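Local coordinates for protein exopolyphosphatase (Aquifex aeolicus, PDB 1T6C) that probably hydrolyses phosphoanhydride bonds, as in exopolyphosphatases and guanosine pentaphosphate phosphohydrolases, and binds a calcium ion, at residues T66-V69 and L70-Y73; K189-F192 and E193-K197; K252-P255 and S256-S260. One frame throughout, in Å; residues are numbered along the deposited sequence. Where two conformers were deposited one is given.

Overall arrangement
In this actin-like fold all three contacts are local, each joining residues one helical turn or a short bend apart, so none closes a long loop. From the N terminus they come in series, with no nesting or crossing. Contact 1 lies on helix 60-79, which packs against strands of the five-stranded sheet. Contact 2 follows on helix 185-199, on the other side of the chain's centre, the two centres being about 42 Å apart. Contact 3 turns the chain from helix 241-251 into helix 256-262. Contacts 2 and 3 lie near each other without touching, about 7 Å between nearest atoms, and K252 of contact 3 forms a salt bridge with E185, at the start of helix 185-199.

Contact 1 of 3, residues T66-V69 and L70-Y73; sequences TIQV and LKEY
V69 and Y73 meet across one turn of helix 60-79, an alpha helix that lies against the five-stranded sheet of the actin-like fold, in a region predicted to form a coiled coil. The meeting is a CH-pi contact: V69 CG1 stands over a face of the Y73 ring, 3.7 Å from its centroid and 21° off the normal. It is displaced toward the phenol end, where V69 CG1 comes within 3.5 Å of Y73 CZ. With CG1 of V69 anti to the backbone N (chi1 167°), that methyl is carried forward along the helix to the tyrosine, and the two side chains run alongside one another in the same direction.

On the side facing helix 99-109, T66 and L70 also lie side by side, T66 CG2 reaching L70 CD1 at 4.1 Å, and V24 of strand 23-32 touches both. Further round, the aliphatic part of K71 passes I67, with K71 CE 4.0 Å from I67 CG2. The E72 carboxylate turns to R44 in a salt bridge.

The tyrosine is thus held in two ways: the V69 methyl lies over one face of the ring, and its hydroxyl is hydrogen-bonded to the carbonyl oxygen of V24. Together these probably limit the turning of the ring, while the V24 bond and packing on strands 23-32 and 35-45 hold the helix to the sheet.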
ATOM      1  N   THR A  66     -15.625  12.112   8.222  1.00 17.75           N
ATOM      2  CA  THR A  66     -14.184  12.218   7.963  1.00 16.44           C
ATOM      3  C   THR A  66     -13.614  13.454   8.665  1.00 16.30           C
ATOM      4  O   THR A  66     -12.579  13.367   9.318  1.00 15.09           O
ATOM      5  CB  THR A  66     -13.903  12.238   6.466  1.00 15.83           C
ATOM      6  OG1 THR A  66     -14.298  11.002   5.861  1.00 16.07           O
ATOM      7  CG2 THR A  66     -12.394  12.322   6.183  1.00 14.85           C
ATOM      8  N   ILE A  67     -14.335  14.577   8.605  1.00 16.37           N
ATOM      9  CA  ILE A  67     -13.911  15.774   9.315  1.00 17.03           C
ATOM     10  C   ILE A  67     -13.840  15.494  10.827  1.00 16.64           C
ATOM     11  O   ILE A  67     -12.890  15.901  11.481  1.00 15.46           O
ATOM     12  CB  ILE A  67     -14.811  16.978   8.964  1.00 18.01           C
ATOM     13  CG1 ILE A  67     -14.529  17.417   7.527  1.00 18.48           C
ATOM     14  CG2 ILE A  67     -14.597  18.149   9.921  1.00 18.41           C
ATOM     15  CD1 ILE A  67     -15.411  18.489   7.033  1.00 20.94           C
ATOM     16  N   GLN A  68     -14.819  14.789  11.399  1.00 17.66           N
ATOM     17  CA  GLN A  68     -14.782  14.519  12.840  1.00 17.94           C
ATOM     18  C   GLN A  68     -13.580  13.649  13.221  1.00 16.19           C
ATOM     19  O   GLN A  68     -12.944  13.921  14.215  1.00 16.19           O
ATOM     20  CB  GLN A  68     -16.098  13.891  13.338  1.00 19.26           C
ATOM     21  CG  GLN A  68     -16.229  13.776  14.886  1.00 25.16           C
ATOM     22  CD  GLN A  68     -15.617  14.955  15.696  1.00 31.40           C
ATOM     23  OE1 GLN A  68     -14.551  14.810  16.352  1.00 34.25           O
ATOM     24  NE2 GLN A  68     -16.289  16.107  15.657  1.00 34.62           N
ATOM     25  N   VAL A  69     -13.246  12.662  12.401  1.00 16.00           N
ATOM     26  CA  VAL A  69     -12.078  11.800  12.635  1.00 14.74           C
ATOM     27  C   VAL A  69     -10.792  12.629  12.591  1.00 14.14           C
ATOM     28  O   VAL A  69      -9.886  12.444  13.410  1.00 13.65           O
ATOM     29  CB  VAL A  69     -11.984  10.659  11.591  1.00 14.71           C
ATOM     30  CG1 VAL A  69     -10.624   9.980  11.655  1.00 17.84           C
ATOM     31  CG2 VAL A  69     -13.115   9.649  11.807  1.00 16.94           C
ATOM     32  N   LEU A  70     -10.732  13.551  11.636  1.00 13.83           N
ATOM     33  CA  LEU A  70      -9.556  14.383  11.463  1.00 13.28           C
ATOM     34  C   LEU A  70      -9.396  15.309  12.664  1.00 13.03           C
ATOM     35  O   LEU A  70      -8.282  15.555  13.094  1.00 12.36           O
ATOM     36  CB  LEU A  70      -9.590  15.155  10.126  1.00 12.79           C
ATOM     37  CG  LEU A  70      -9.479  14.306   8.878  1.00 11.88           C
ATOM     38  CD1 LEU A  70      -9.725  15.093   7.623  1.00 14.18           C
ATOM     39  CD2 LEU A  70      -8.094  13.631   8.801  1.00 12.92           C
ATOM     40  N   LYS A  71     -10.501  15.832  13.208  1.00 14.74           N
ATOM     41  CA  LYS A  71     -10.418  16.632  14.422  1.00 15.22           C
ATOM     42  C   LYS A  71      -9.831  15.815  15.581  1.00 15.76           C
ATOM     43  O   LYS A  71      -8.973  16.307  16.313  1.00 15.96           O
ATOM     44  CB  LYS A  71     -11.783  17.241  14.788  1.00 16.27           C
ATOM     45  CG  LYS A  71     -12.277  18.288  13.818  1.00 15.45           C
ATOM     46  CD  LYS A  71     -13.708  18.729  14.173  1.00 18.05           C
ATOM     47  CE  LYS A  71     -14.155  19.929  13.447  1.00 19.04           C
ATOM     48  NZ  LYS A  71     -15.558  20.276  13.873  1.00 22.61           N
ATOM     49  N   GLU A  72     -10.261  14.557  15.708  1.00 16.08           N
ATOM     50  CA  GLU A  72      -9.768  13.671  16.748  1.00 16.39           C
ATOM     51  C   GLU A  72      -8.283  13.396  16.551  1.00 15.09           C
ATOM     52  O   GLU A  72      -7.526  13.452  17.501  1.00 14.28           O
ATOM     53  CB  GLU A  72     -10.579  12.388  16.762  1.00 18.35           C
ATOM     54  CG  GLU A  72     -11.997  12.678  17.232  1.00 24.14           C
ATOM     55  CD  GLU A  72     -13.008  11.594  16.920  1.00 32.97           C
ATOM     56  OE1 GLU A  72     -12.601  10.491  16.474  1.00 39.41           O
ATOM     57  OE2 GLU A  72     -14.230  11.853  17.143  1.00 39.64           O
ATOM     58  N   TYR A  73      -7.865  13.220  15.301  1.00 13.80           N
ATOM     59  CA  TYR A  73      -6.441  13.020  15.021  1.00 12.76           C
ATOM     60  C   TYR A  73      -5.644  14.268  15.328  1.00 13.75           C
ATOM     61  O   TYR A  73      -4.573  14.189  15.889  1.00 12.23           O
ATOM     62  CB  TYR A  73      -6.226  12.597  13.575  1.00 13.06           C
ATOM     63  CG  TYR A  73      -6.703  11.198  13.217  1.00 10.74           C
ATOM     64  CD1 TYR A  73      -7.187  10.309  14.194  1.00 14.00           C
ATOM     65  CD2 TYR A  73      -6.598  10.748  11.924  1.00  9.95           C
ATOM     66  CE1 TYR A  73      -7.637   9.046  13.842  1.00 15.35           C
ATOM     67  CE2 TYR A  73      -6.981   9.500  11.569  1.00 12.05           C
ATOM     68  CZ  TYR A  73      -7.505   8.641  12.536  1.00 13.30           C
ATOM     69  OH  TYR A  73      -7.881   7.399  12.158  1.00 15.83           O
TER

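Contact 2 of 3, residues K189-F192 and E193-K197; sequences KRFF and EFLEK
E193, F192 and L195 carry this turn of helix 185-199, an alpha helix packed against helices 170-177 and 274-288. E193 turns back along the helix beside K189, its OE2 lying 3.5 Å from K189 CE. The charged ends, K189 NZ and E193 OE2, are 4.2 Å apart, too far for a salt bridge, and a water spans them, accepting from K189 NZ at 3.0 Å and donating to E193 OE2 at 2.7 Å. K189 NZ also has a direct salt bridge with E186. Replacing K189 with alanine would probably leave E186 without this partner and the water without its link to the lysine.

Elsewhere on the helix the contact is apolar. L195 places its CD1 over one face of the F191 ring, a CH-pi contact 3.9 Å from the centroid; the same L195 CD1 lies 4.2 Å from F192 CD1. The F191 ring gets there because its CG is anti to the backbone N (chi1 160°), swinging it forward along the helix. F192 leans against L282 and K283 of helix 274-288, whereas F191 packs on L173 and F177 of helix 170-177. The phenylalanines also touch each other: F191 CD2 sits over the centre of the F192 ring, 3.9 Å above its plane.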
ATOM      1  N   LYS A 189      -5.093 -18.257 -17.295  1.00 10.00           N
ATOM      2  CA  LYS A 189      -4.216 -18.052 -18.443  1.00  9.83           C
ATOM      3  C   LYS A 189      -4.417 -16.662 -19.015  1.00 10.44           C
ATOM      4  O   LYS A 189      -3.455 -15.969 -19.321  1.00 10.50           O
ATOM      5  CB  LYS A 189      -4.513 -19.121 -19.493  1.00 10.38           C
ATOM      6  CG  LYS A 189      -3.784 -18.997 -20.788  1.00 12.59           C
ATOM      7  CD  LYS A 189      -4.654 -19.603 -21.952  1.00 14.59           C
ATOM      8  CE  LYS A 189      -5.797 -18.721 -22.325  1.00 15.16           C
ATOM      9  NZ  LYS A 189      -6.532 -19.254 -23.534  1.00 16.48           N
ATOM     10  N   ARG A 190      -5.668 -16.265 -19.215  1.00 10.04           N
ATOM     11  CA  ARG A 190      -5.924 -14.940 -19.751  1.00 10.56           C
ATOM     12  C   ARG A 190      -5.385 -13.811 -18.846  1.00 10.54           C
ATOM     13  O   ARG A 190      -4.884 -12.789 -19.326  1.00 10.89           O
ATOM     14  CB  ARG A 190      -7.395 -14.730 -19.967  1.00 11.64           C
ATOM     15  CG  ARG A 190      -7.945 -15.491 -21.150  1.00 12.76           C
ATOM     16  CD  ARG A 190      -9.394 -15.139 -21.440  1.00 14.10           C
ATOM     17  NE  ARG A 190     -10.391 -15.848 -20.630  1.00 17.47           N
ATOM     18  CZ  ARG A 190     -10.806 -17.083 -20.875  1.00 17.34           C
ATOM     19  NH1 ARG A 190     -11.733 -17.653 -20.111  1.00 20.27           N
ATOM     20  NH2 ARG A 190     -10.297 -17.761 -21.874  1.00 17.87           N
ATOM     21  N   PHE A 191      -5.603 -13.987 -17.546  1.00 10.01           N
ATOM     22  CA  PHE A 191      -5.091 -13.075 -16.522  1.00  9.00           C
ATOM     23  C   PHE A 191      -3.569 -12.937 -16.675  1.00  8.56           C
ATOM     24  O   PHE A 191      -3.044 -11.819 -16.728  1.00  8.62           O
ATOM     25  CB  PHE A 191      -5.508 -13.621 -15.158  1.00  9.10           C
ATOM     26  CG  PHE A 191      -4.732 -13.118 -13.988  1.00 10.00           C
ATOM     27  CD1 PHE A 191      -5.029 -11.898 -13.407  1.00 10.47           C
ATOM     28  CD2 PHE A 191      -3.756 -13.918 -13.387  1.00  9.29           C
ATOM     29  CE1 PHE A 191      -4.326 -11.474 -12.307  1.00  9.69           C
ATOM     30  CE2 PHE A 191      -3.087 -13.498 -12.269  1.00  8.04           C
ATOM     31  CZ  PHE A 191      -3.364 -12.280 -11.736  1.00 10.18           C
ATOM     32  N   PHE A 192      -2.861 -14.049 -16.785  1.00  9.68           N
ATOM     33  CA  PHE A 192      -1.412 -13.950 -16.964  1.00  9.95           C
ATOM     34  C   PHE A 192      -0.978 -13.376 -18.320  1.00  9.99           C
ATOM     35  O   PHE A 192       0.044 -12.685 -18.394  1.00 11.52           O
ATOM     36  CB  PHE A 192      -0.734 -15.305 -16.687  1.00  9.38           C
ATOM     37  CG  PHE A 192      -0.593 -15.635 -15.207  1.00  9.67           C
ATOM     38  CD1 PHE A 192       0.070 -14.767 -14.357  1.00 10.91           C
ATOM     39  CD2 PHE A 192      -1.097 -16.806 -14.663  1.00 11.32           C
ATOM     40  CE1 PHE A 192       0.219 -15.056 -12.981  1.00 13.36           C
ATOM     41  CE2 PHE A 192      -0.962 -17.087 -13.291  1.00 11.73           C
ATOM     42  CZ  PHE A 192      -0.304 -16.207 -12.468  1.00 12.32           C
ATOM     43  N   GLU A 193      -1.703 -13.666 -19.389  1.00 10.62           N
ATOM     44  CA  GLU A 193      -1.421 -13.048 -20.671  1.00 11.43           C
ATOM     45  C   GLU A 193      -1.499 -11.527 -20.540  1.00 11.20           C
ATOM     46  O   GLU A 193      -0.683 -10.795 -21.117  1.00 11.47           O
ATOM     47  CB  GLU A 193      -2.401 -13.539 -21.745  1.00 12.83           C
ATOM     48  CG  GLU A 193      -2.274 -14.991 -22.148  1.00 16.14           C
ATOM     49  CD  GLU A 193      -3.406 -15.482 -23.078  1.00 18.67           C
ATOM     50  OE1 GLU A 193      -4.413 -14.769 -23.285  1.00 23.07           O
ATOM     51  OE2 GLU A 193      -3.278 -16.599 -23.621  1.00 21.16           O
ATOM     52  N   PHE A 194      -2.520 -11.040 -19.831  1.00 10.82           N
ATOM     53  CA  PHE A 194      -2.691  -9.610 -19.646  1.00 10.38           C
ATOM     54  C   PHE A 194      -1.526  -9.054 -18.841  1.00 10.55           C
ATOM     55  O   PHE A 194      -0.968  -8.009 -19.179  1.00 10.58           O
ATOM     56  CB  PHE A 194      -4.034  -9.299 -18.963  1.00 10.63           C
ATOM     57  CG  PHE A 194      -4.097  -7.913 -18.410  1.00  9.82           C
ATOM     58  CD1 PHE A 194      -4.278  -6.829 -19.262  1.00 10.77           C
ATOM     59  CD2 PHE A 194      -3.888  -7.673 -17.076  1.00  9.92           C
ATOM     60  CE1 PHE A 194      -4.292  -5.543 -18.773  1.00 12.20           C
ATOM     61  CE2 PHE A 194      -3.888  -6.377 -16.575  1.00 11.33           C
ATOM     62  CZ  PHE A 194      -4.121  -5.308 -17.421  1.00 12.77           C
ATOM     63  N   LEU A 195      -1.135  -9.747 -17.777  1.00 10.07           N
ATOM     64  CA  LEU A 195      -0.077  -9.239 -16.929  1.00 10.44           C
ATOM     65  C   LEU A 195       1.248  -9.236 -17.698  1.00 11.36           C
ATOM     66  O   LEU A 195       2.024  -8.310 -17.546  1.00 12.03           O
ATOM     67  CB  LEU A 195       0.033 -10.046 -15.647  1.00  9.98           C
ATOM     68  CG  LEU A 195      -1.007  -9.830 -14.579  1.00 11.49           C
ATOM     69  CD1 LEU A 195      -0.743 -10.752 -13.419  1.00 13.65           C
ATOM     70  CD2 LEU A 195      -1.039  -8.375 -14.128  1.00 10.76           C
ATOM     71  N   GLU A 196       1.460 -10.200 -18.594  1.00 13.27           N
ATOM     72  CA  GLU A 196       2.683 -10.235 -19.425  1.00 14.84           C
ATOM     73  C   GLU A 196       2.712  -8.981 -20.309  1.00 15.39           C
ATOM     74  O   GLU A 196       3.736  -8.328 -20.405  1.00 15.73           O
ATOM     75  CB  GLU A 196       2.679 -11.512 -20.282  1.00 16.05           C
ATOM     76  CG  GLU A 196       3.845 -11.610 -21.257  1.00 23.88           C
ATOM     77  CD  GLU A 196       4.969 -12.473 -20.745  1.00 32.70           C
ATOM     78  OE1 GLU A 196       4.717 -13.617 -20.254  1.00 39.20           O
ATOM     79  OE2 GLU A 196       6.131 -12.008 -20.846  1.00 40.76           O
ATOM     80  N   LYS A 197       1.568  -8.637 -20.909  1.00 15.12           N
ATOM     81  CA  LYS A 197       1.424  -7.452 -21.790  1.00 16.49           C
ATOM     82  C   LYS A 197       1.765  -6.170 -21.033  1.00 17.02           C
ATOM     83  O   LYS A 197       2.539  -5.317 -21.526  1.00 17.92           O
ATOM     84  CB  LYS A 197       0.006  -7.350 -22.348  1.00 17.48           C
ATOM     85  CG  LYS A 197      -0.374  -6.012 -23.085  1.00 20.46           C
ATOM     86  CD  LYS A 197      -1.904  -5.865 -23.416  1.00 24.00           C
ATOM     87  CE  LYS A 197      -2.274  -4.373 -23.622  0.50 25.07           C
ATOM     88  NZ  LYS A 197      -2.600  -3.927 -25.004  0.50 25.11           N
TER
HETATM   89  O   HOH W   1      -4.402 -18.291 -25.395  1.00 20.80           O

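Contact 3 of 3, residues K252-P255 and S256-S260; sequences KEIP and SEERS
R259 reaches back to I254 and holds the carbonyl of the loop residue with its guanidinium group, while their aliphatic parts pack on one another. The arginine runs straight from CG to NE, with CG anti to its carbonyl carbon (chi1 -70°), and this extended reach brings the edge of the guanidinium to the loop. R259 NE donates to I254 O at 2.9 Å. The bond is bent, 131° at the hydrogen, and the oxygen lies 28° out of the guanidinium plane. R259 NH2 adds a weak second bond to the same atom at 3.2 Å, so I254 O receives two N-H groups of one side chain.

Nearer the backbone, the I254 side chain slants past the arginine and stands at about a right angle to E258. Its CG2 methyl is shared between them, lying 3.6 Å from R259 CG and equally far from E258 CG. The methyl therefore fills the angle between two consecutive side chains of the helical segment, against their aliphatic carbons.

P255 leads the chain into this bend. Its carbonyl oxygen accepts from E258 N at 2.9 Å, and R259 N bonds in turn to S256 O at 3.1 Å. Beyond the two segments, R259 NH1 donates to the carbonyl of A271, and S256 OG is hydrogen-bonded to D181. The guanidinium thereby spans separate pieces of backbone, its N-H groups used on main-chain oxygens, I254 O and A271 O among them.

Consecutive bonds between residues three apart mark overlapping beta turns, here a proline-led entry into helix 256-262 from the loop that follows helix 241-251 in the actin-like fold.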
ATOM      1  N   LYS A 252      -5.610 -21.023  -6.115  1.00 12.74           N
ATOM      2  CA  LYS A 252      -6.417 -21.202  -7.309  1.00 12.73           C
ATOM      3  C   LYS A 252      -7.341 -22.421  -7.208  1.00 13.47           C
ATOM      4  O   LYS A 252      -8.244 -22.533  -8.003  1.00 14.05           O
ATOM      5  CB  LYS A 252      -5.534 -21.198  -8.570  1.00 15.04           C
ATOM      6  CG  LYS A 252      -4.856 -22.492  -8.893  1.00 16.43           C
ATOM      7  CD  LYS A 252      -3.997 -22.307 -10.171  1.00 20.60           C
ATOM      8  CE  LYS A 252      -3.356 -23.606 -10.603  1.00 24.65           C
ATOM      9  NZ  LYS A 252      -2.518 -23.422 -11.834  1.00 26.22           N
ATOM     10  N   GLU A 253      -7.129 -23.287  -6.225  1.00 13.48           N
ATOM     11  CA  GLU A 253      -7.960 -24.470  -6.000  1.00 15.03           C
ATOM     12  C   GLU A 253      -8.951 -24.292  -4.861  1.00 13.85           C
ATOM     13  O   GLU A 253      -9.689 -25.236  -4.522  1.00 14.45           O
ATOM     14  CB  GLU A 253      -7.070 -25.665  -5.654  1.00 16.34           C
ATOM     15  CG  GLU A 253      -6.073 -26.030  -6.723  1.00 24.31           C
ATOM     16  CD  GLU A 253      -6.697 -26.427  -8.063  1.00 31.32           C
ATOM     17  OE1 GLU A 253      -6.020 -26.181  -9.118  1.00 36.14           O
ATOM     18  OE2 GLU A 253      -7.852 -26.971  -8.086  1.00 34.30           O
ATOM     19  N   ILE A 254      -8.991 -23.100  -4.259  1.00 11.87           N
ATOM     20  CA  ILE A 254      -9.835 -22.863  -3.088  1.00 12.37           C
ATOM     21  C   ILE A 254     -10.879 -21.801  -3.387  1.00 11.58           C
ATOM     22  O   ILE A 254     -10.527 -20.660  -3.712  1.00 11.38           O
ATOM     23  CB  ILE A 254      -9.021 -22.434  -1.836  1.00 11.81           C
ATOM     24  CG1 ILE A 254      -7.880 -23.441  -1.546  1.00 14.20           C
ATOM     25  CG2 ILE A 254      -9.987 -22.268  -0.621  1.00 12.82           C
ATOM     26  CD1 ILE A 254      -6.902 -22.989  -0.464  1.00 15.05           C
ATOM     27  N   PRO A 255     -12.168 -22.127  -3.238  1.00 11.80           N
ATOM     28  CA  PRO A 255     -13.205 -21.113  -3.377  1.00 12.23           C
ATOM     29  C   PRO A 255     -12.981 -19.979  -2.373  1.00 12.40           C
ATOM     30  O   PRO A 255     -12.553 -20.210  -1.257  1.00 12.49           O
ATOM     31  CB  PRO A 255     -14.488 -21.879  -3.062  1.00 13.49           C
ATOM     32  CG  PRO A 255     -14.170 -23.315  -3.210  1.00 14.12           C
ATOM     33  CD  PRO A 255     -12.734 -23.439  -2.877  1.00 12.43           C
ATOM     34  N   SER A 256     -13.304 -18.759  -2.773  1.00 12.55           N
ATOM     35  CA  SER A 256     -12.974 -17.590  -1.967  1.00 12.93           C
ATOM     36  C   SER A 256     -13.492 -17.677  -0.536  1.00 13.19           C
ATOM     37  O   SER A 256     -12.785 -17.308   0.396  1.00 13.33           O
ATOM     38  CB  SER A 256     -13.459 -16.287  -2.615  1.00 13.44           C
ATOM     39  OG  SER A 256     -14.870 -16.229  -2.728  1.00 14.59           O
ATOM     40  N   GLU A 257     -14.715 -18.171  -0.365  1.00 13.06           N
ATOM     41  CA  GLU A 257     -15.332 -18.251   0.956  1.00 14.57           C
ATOM     42  C   GLU A 257     -14.636 -19.217   1.905  1.00 15.13           C
ATOM     43  O   GLU A 257     -14.785 -19.093   3.123  1.00 16.68           O
ATOM     44  CB  GLU A 257     -16.817 -18.627   0.853  1.00 15.53           C
ATOM     45  CG  GLU A 257     -17.619 -17.842  -0.168  1.00 18.51           C
ATOM     46  CD  GLU A 257     -17.823 -18.581  -1.483  1.00 20.49           C
ATOM     47  OE1 GLU A 257     -16.869 -19.247  -1.957  1.00 15.87           O
ATOM     48  OE2 GLU A 257     -18.943 -18.492  -2.038  1.00 23.26           O
ATOM     49  N   GLU A 258     -13.821 -20.128   1.364  1.00 13.42           N
ATOM     50  CA  GLU A 258     -13.077 -21.105   2.140  1.00 14.12           C
ATOM     51  C   GLU A 258     -11.674 -20.631   2.476  1.00 12.75           C
ATOM     52  O   GLU A 258     -11.041 -21.159   3.361  1.00 12.81           O
ATOM     53  CB  GLU A 258     -13.041 -22.410   1.325  1.00 13.93           C
ATOM     54  CG  GLU A 258     -12.240 -23.547   1.893  1.00 17.08           C
ATOM     55  CD  GLU A 258     -12.778 -24.141   3.177  1.00 21.76           C
ATOM     56  OE1 GLU A 258     -13.954 -23.858   3.557  1.00 23.48           O
ATOM     57  OE2 GLU A 258     -11.986 -24.889   3.810  1.00 23.59           O
ATOM     58  N   ARG A 259     -11.179 -19.612   1.771  1.00 11.80           N
ATOM     59  CA  ARG A 259      -9.780 -19.241   1.891  1.00 12.08           C
ATOM     60  C   ARG A 259      -9.419 -18.799   3.316  1.00 12.79           C
ATOM     61  O   ARG A 259      -8.381 -19.210   3.810  1.00 14.92           O
ATOM     62  CB  ARG A 259      -9.399 -18.177   0.865  1.00 11.50           C
ATOM     63  CG  ARG A 259      -9.383 -18.711  -0.529  1.00 11.44           C
ATOM     64  CD  ARG A 259      -9.096 -17.660  -1.574  1.00 12.63           C
ATOM     65  NE  ARG A 259      -9.152 -18.242  -2.910  1.00 10.87           N
ATOM     66  CZ  ARG A 259      -9.250 -17.544  -4.031  1.00 11.75           C
ATOM     67  NH1 ARG A 259      -9.246 -16.218  -3.989  1.00 10.93           N
ATOM     68  NH2 ARG A 259      -9.295 -18.173  -5.210  1.00 12.37           N
ATOM     69  N   SER A 260     -10.232 -17.939   3.930  1.00 14.21           N
ATOM     70  CA  SER A 260      -9.903 -17.435   5.276  1.00 15.19           C
ATOM     71  C   SER A 260     -10.167 -18.499   6.322  1.00 15.48           C
ATOM     72  O   SER A 260      -9.680 -18.410   7.447  1.00 15.69           O
ATOM     73  CB  SER A 260     -10.726 -16.194   5.630  0.50 15.78           C
ATOM     74  OG  SER A 260     -10.559 -15.143   4.697  0.50 18.84           O
TER